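Local coordinates for kappa-carrageenase (Pseudoalteromonas carrageenovora, PDB 1DYP), which hydrolyses, through the catalytic domain described here, internal beta-1,4 linkages between D-galactose 4-sulfate and 3,6-anhydro-D-galactose in kappa-carrageenan, at residues A[57-62]-A[231-236]; A[82-87]-A[248-253]. The protein carries 1 engineered substitution. One frame throughout, in Å; residues are numbered along the deposited sequence. Where two conformers were deposited one is given.

Contact 1 of 2, residues A[57-62]-A[231-236]; sequences LTTKRE and QGLRAP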
# COMPACT_ATOMS: atom_id res chain seq x y z
N LEU A 57 8.37 4.54 -8.88
CA LEU A 57 7.67 5.50 -8.04
C LEU A 57 8.76 6.14 -7.19
O LEU A 57 9.40 5.48 -6.37
CB LEU A 57 6.62 4.79 -7.18
CG LEU A 57 5.55 4.09 -8.02
CD1 LEU A 57 4.54 3.40 -7.12
CD2 LEU A 57 4.85 5.11 -8.91
N THR A 58 8.97 7.43 -7.42
CA THR A 58 10.03 8.16 -6.77
C THR A 58 9.63 9.13 -5.67
O THR A 58 8.64 9.85 -5.79
CB THR A 58 10.82 8.97 -7.82
OG1 THR A 58 11.29 8.08 -8.84
CG2 THR A 58 11.99 9.71 -7.19
N THR A 59 10.40 9.12 -4.58
CA THR A 59 10.18 10.06 -3.49
C THR A 59 11.31 11.07 -3.64
O THR A 59 12.48 10.69 -3.72
CB THR A 59 10.29 9.39 -2.11
OG1 THR A 59 9.26 8.40 -1.97
CG2 THR A 59 10.12 10.43 -1.01
N LYS A 60 10.95 12.34 -3.70
CA LYS A 60 11.94 13.39 -3.86
C LYS A 60 11.87 14.39 -2.73
O LYS A 60 10.82 14.59 -2.12
CB LYS A 60 11.68 14.18 -5.15
CG LYS A 60 11.59 13.37 -6.43
CD LYS A 60 11.27 14.32 -7.59
CE LYS A 60 11.15 13.59 -8.92
NZ LYS A 60 10.77 14.53 -10.02
N ARG A 61 13.01 15.01 -2.42
CA ARG A 61 13.02 16.05 -1.42
C ARG A 61 12.47 17.21 -2.25
O ARG A 61 13.09 17.64 -3.22
CB ARG A 61 14.45 16.36 -0.97
CG ARG A 61 14.57 17.60 -0.10
CD ARG A 61 13.93 17.44 1.27
NE ARG A 61 14.14 18.65 2.06
CZ ARG A 61 13.42 19.76 1.95
NH1 ARG A 61 12.41 19.81 1.09
NH2 ARG A 61 13.74 20.83 2.66
N GLU A 62 11.28 17.68 -1.88
CA GLU A 62 10.65 18.76 -2.62
C GLU A 62 9.73 19.57 -1.73
O GLU A 62 8.63 19.14 -1.40
CB GLU A 62 9.87 18.19 -3.81
CG GLU A 62 8.94 19.19 -4.47
CD GLU A 62 8.44 18.72 -5.83
OE1 GLU A 62 8.44 17.50 -6.10
OE2 GLU A 62 8.05 19.60 -6.63
N GLN A 231 4.83 4.81 -2.66
CA GLN A 231 5.95 4.87 -1.74
C GLN A 231 5.70 5.99 -0.75
O GLN A 231 5.53 7.15 -1.14
CB GLN A 231 7.26 5.10 -2.51
CG GLN A 231 8.48 5.10 -1.61
CD GLN A 231 9.75 4.83 -2.37
OE1 GLN A 231 10.08 3.68 -2.68
NE2 GLN A 231 10.48 5.90 -2.69
N GLY A 232 5.65 5.64 0.52
CA GLY A 232 5.40 6.64 1.55
C GLY A 232 6.65 7.05 2.29
O GLY A 232 7.69 6.41 2.19
N LEU A 233 6.53 8.14 3.05
CA LEU A 233 7.64 8.66 3.84
C LEU A 233 7.58 8.06 5.24
O LEU A 233 6.50 7.77 5.76
CB LEU A 233 7.53 10.19 3.91
CG LEU A 233 8.78 10.99 4.28
CD1 LEU A 233 9.84 10.86 3.18
CD2 LEU A 233 8.39 12.45 4.48
N ARG A 234 8.75 7.88 5.85
CA ARG A 234 8.84 7.30 7.19
C ARG A 234 9.95 7.95 8.00
O ARG A 234 10.65 8.84 7.51
CB ARG A 234 9.11 5.79 7.09
CG ARG A 234 8.01 4.99 6.40
CD ARG A 234 6.74 4.95 7.24
NE ARG A 234 5.74 4.02 6.72
CZ ARG A 234 4.82 4.32 5.81
NH1 ARG A 234 4.76 5.54 5.30
NH2 ARG A 234 3.95 3.39 5.41
N ALA A 235 10.11 7.50 9.24
CA ALA A 235 11.16 8.01 10.10
C ALA A 235 12.46 7.79 9.32
O ALA A 235 12.61 6.78 8.63
CB ALA A 235 11.19 7.22 11.41
N PRO A 236 13.44 8.69 9.47
CA PRO A 236 13.50 9.89 10.32
C PRO A 236 12.82 11.16 9.81
O PRO A 236 13.09 12.24 10.34
CB PRO A 236 15.00 10.09 10.48
CG PRO A 236 15.50 9.76 9.09
CD PRO A 236 14.71 8.49 8.75
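Gln231 reaches across to Thr59 and gives it a hydrogen bond, NE2 to OG1 at 2.9 Å. The bond is nearly straight, with an N-H...O angle of 169°, and OG1 lies in the plane of the Gln231 amide. With CG anti to the backbone N (chi1 -177°) and the chain extended beyond it, the amide reaches the Thr59 hydroxyl. The Gln231 CG methylene also packs on the hydroxyl, 3.4 Å from Thr59 OG1. Ser86 OG makes a second hydrogen bond with Thr59 OG1. Strand 75-95, which carries Ser86, pairs antiparallel with both 54-70 and 225-233. The two short segments run 24° apart, with Gln231 and Thr59 facing each other, in the beta-sandwich (jelly-roll) fold of glycoside hydrolase family 16. Beside the polar pair, the Thr59 methyl CG2 meets Leu233 CD1 at 4.2 Å. Leu57 is the residue whose CA lies nearest Gln231 CA, at 6.6 Å. Its backbone O is 3.9 Å from Gln231 NE2, too long for a bond, and its side chain packs on Met260. Met260 also touches Gln231, and Val113 of strand 113-120 touches both Thr59 and Gln231.

Contact 2 of 2, residues A[82-87]-A[248-253]; sequences LYYTSG and SANKSA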
# COMPACT_ATOMS: atom_id res chain seq x y z
N LEU A 82 5.35 21.11 3.61
CA LEU A 82 5.76 19.72 3.56
C LEU A 82 7.09 19.70 2.84
O LEU A 82 7.44 20.66 2.15
CB LEU A 82 4.71 18.85 2.86
CG LEU A 82 3.40 18.75 3.64
CD1 LEU A 82 2.42 17.87 2.88
CD2 LEU A 82 3.67 18.17 5.04
N TYR A 83 7.83 18.60 2.95
CA TYR A 83 9.16 18.56 2.38
C TYR A 83 9.48 17.50 1.34
O TYR A 83 10.56 17.53 0.74
CB TYR A 83 10.15 18.46 3.55
CG TYR A 83 9.79 19.42 4.66
CD1 TYR A 83 10.03 20.79 4.53
CD2 TYR A 83 9.11 18.98 5.80
CE1 TYR A 83 9.62 21.69 5.51
CE2 TYR A 83 8.70 19.87 6.78
CZ TYR A 83 8.95 21.22 6.63
OH TYR A 83 8.53 22.11 7.60
N TYR A 84 8.56 16.57 1.12
CA TYR A 84 8.78 15.51 0.15
C TYR A 84 7.54 15.24 -0.69
O TYR A 84 6.42 15.42 -0.24
CB TYR A 84 9.17 14.20 0.85
CG TYR A 84 10.41 14.30 1.70
CD1 TYR A 84 10.35 14.79 3.00
CD2 TYR A 84 11.65 13.92 1.19
CE1 TYR A 84 11.50 14.91 3.78
CE2 TYR A 84 12.81 14.04 1.96
CZ TYR A 84 12.72 14.54 3.25
OH TYR A 84 13.87 14.67 4.01
N THR A 85 7.77 14.82 -1.93
CA THR A 85 6.68 14.45 -2.82
C THR A 85 6.98 13.00 -3.20
O THR A 85 8.13 12.57 -3.10
CB THR A 85 6.62 15.31 -4.11
OG1 THR A 85 7.87 15.24 -4.80
CG2 THR A 85 6.29 16.76 -3.75
N SER A 86 5.97 12.25 -3.59
CA SER A 86 6.23 10.86 -3.94
C SER A 86 5.36 10.39 -5.09
O SER A 86 4.60 11.16 -5.68
CB SER A 86 6.04 9.96 -2.72
OG SER A 86 6.66 8.71 -2.94
N GLY A 87 5.47 9.10 -5.40
CA GLY A 87 4.72 8.52 -6.50
C GLY A 87 3.71 7.47 -6.09
O GLY A 87 3.89 6.74 -5.12
N SER A 248 8.82 15.50 10.53
CA SER A 248 9.79 15.62 11.61
C SER A 248 10.68 16.80 11.24
O SER A 248 10.43 17.47 10.24
CB SER A 248 10.65 14.36 11.72
OG SER A 248 11.56 14.29 10.64
N ALA A 249 11.72 17.04 12.03
CA ALA A 249 12.63 18.14 11.75
C ALA A 249 13.72 17.72 10.77
O ALA A 249 14.52 18.54 10.33
CB ALA A 249 13.26 18.64 13.05
N ASN A 250 13.75 16.44 10.44
CA ASN A 250 14.74 15.93 9.50
C ASN A 250 14.19 16.01 8.09
O ASN A 250 13.34 15.20 7.70
CB ASN A 250 15.13 14.48 9.81
CG ASN A 250 16.19 13.95 8.86
OD1 ASN A 250 16.19 14.26 7.67
ND2 ASN A 250 17.09 13.12 9.39
N LYS A 251 14.66 16.99 7.33
CA LYS A 251 14.23 17.16 5.95
C LYS A 251 15.47 17.12 5.06
O LYS A 251 15.62 17.93 4.14
CB LYS A 251 13.46 18.47 5.78
CG LYS A 251 14.04 19.65 6.53
CD LYS A 251 13.07 20.83 6.51
CE LYS A 251 13.53 21.93 7.46
NZ LYS A 251 12.54 23.04 7.54
N SER A 252 16.34 16.17 5.34
CA SER A 252 17.58 16.01 4.59
C SER A 252 17.31 15.59 3.15
O SER A 252 16.37 14.85 2.87
CB SER A 252 18.46 14.96 5.26
OG SER A 252 19.65 14.75 4.51
N ALA A 253 18.16 16.07 2.25
CA ALA A 253 18.06 15.75 0.84
C ALA A 253 18.94 14.53 0.55
O ALA A 253 18.84 13.93 -0.52
CB ALA A 253 18.50 16.94 -0.01
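Tyr83 and Tyr84 both carry CG beside the backbone N and anti to the carbonyl carbon (chi1 -45° and -58°), and the two rings meet different parts of loop 248-253. Lys251 has its CG between the backbone N and the carbonyl carbon (chi1 41°), then runs out extended across the Tyr83 ring. Its CD sits over one face, offset toward the rim, in a CH-pi contact 3.8 Å from the centroid of the Tyr83 ring. The closest pair is Tyr83 CD1 and Lys251 CD, at 3.6 Å. The chain continues past the ring, with Lys251 NZ 3.8 Å from Tyr83 CE1. This holds for one conformer; a second was modelled, so the lysine part of the contact is less certain.

Tyr84 works through its hydroxyl. OH donates to the backbone O of Ser252 at 2.8 Å, tilted from the plane of that carbonyl; the oxygen lies at the ring edge, near its plane. The loop has its own bonds. Asn250 OD1 accepts from Ser252 N at 3.0 Å, an Asx turn, and Ser248 OG accepts from Asn250 N at 3.1 Å, an ST turn. Phe256 and His237 meet the Tyr84 ring, while Arg61 NE bonds the backbone O of Lys251. The donated bond satisfies a buried hydroxyl and ties the loop backbone to strand 75-95. The CH-pi contact lets lysine carbons cover the Tyr83 face while the ammonium end lies beyond the rim.

In the fold
The centres of contact 1 and contact 2 are about 6 Å apart, and their segments alternate along the chain. Strand 75-95 joins them: Ser86 OG is 2.6 Å from Gln231 O, a probable hydrogen bond, and Leu233 CD2 packs on Tyr84 CD1 at 3.4 Å. The loops meet as well, with Pro236 O 2.6 Å from Ser248 OG, a probable hydrogen bond. The Gln231 side chain is about 10 Å from that of Glu142, the proton donor. Arg234, important for substrate recognition, follows the strand residues of contact 1 without touching 57-62. Its NE bonds Gln145 OE1, and NH2 forms a long, weak ion pair with Glu142 OE2. The Tyr84 side chain is about 10 Å from that of Arg234.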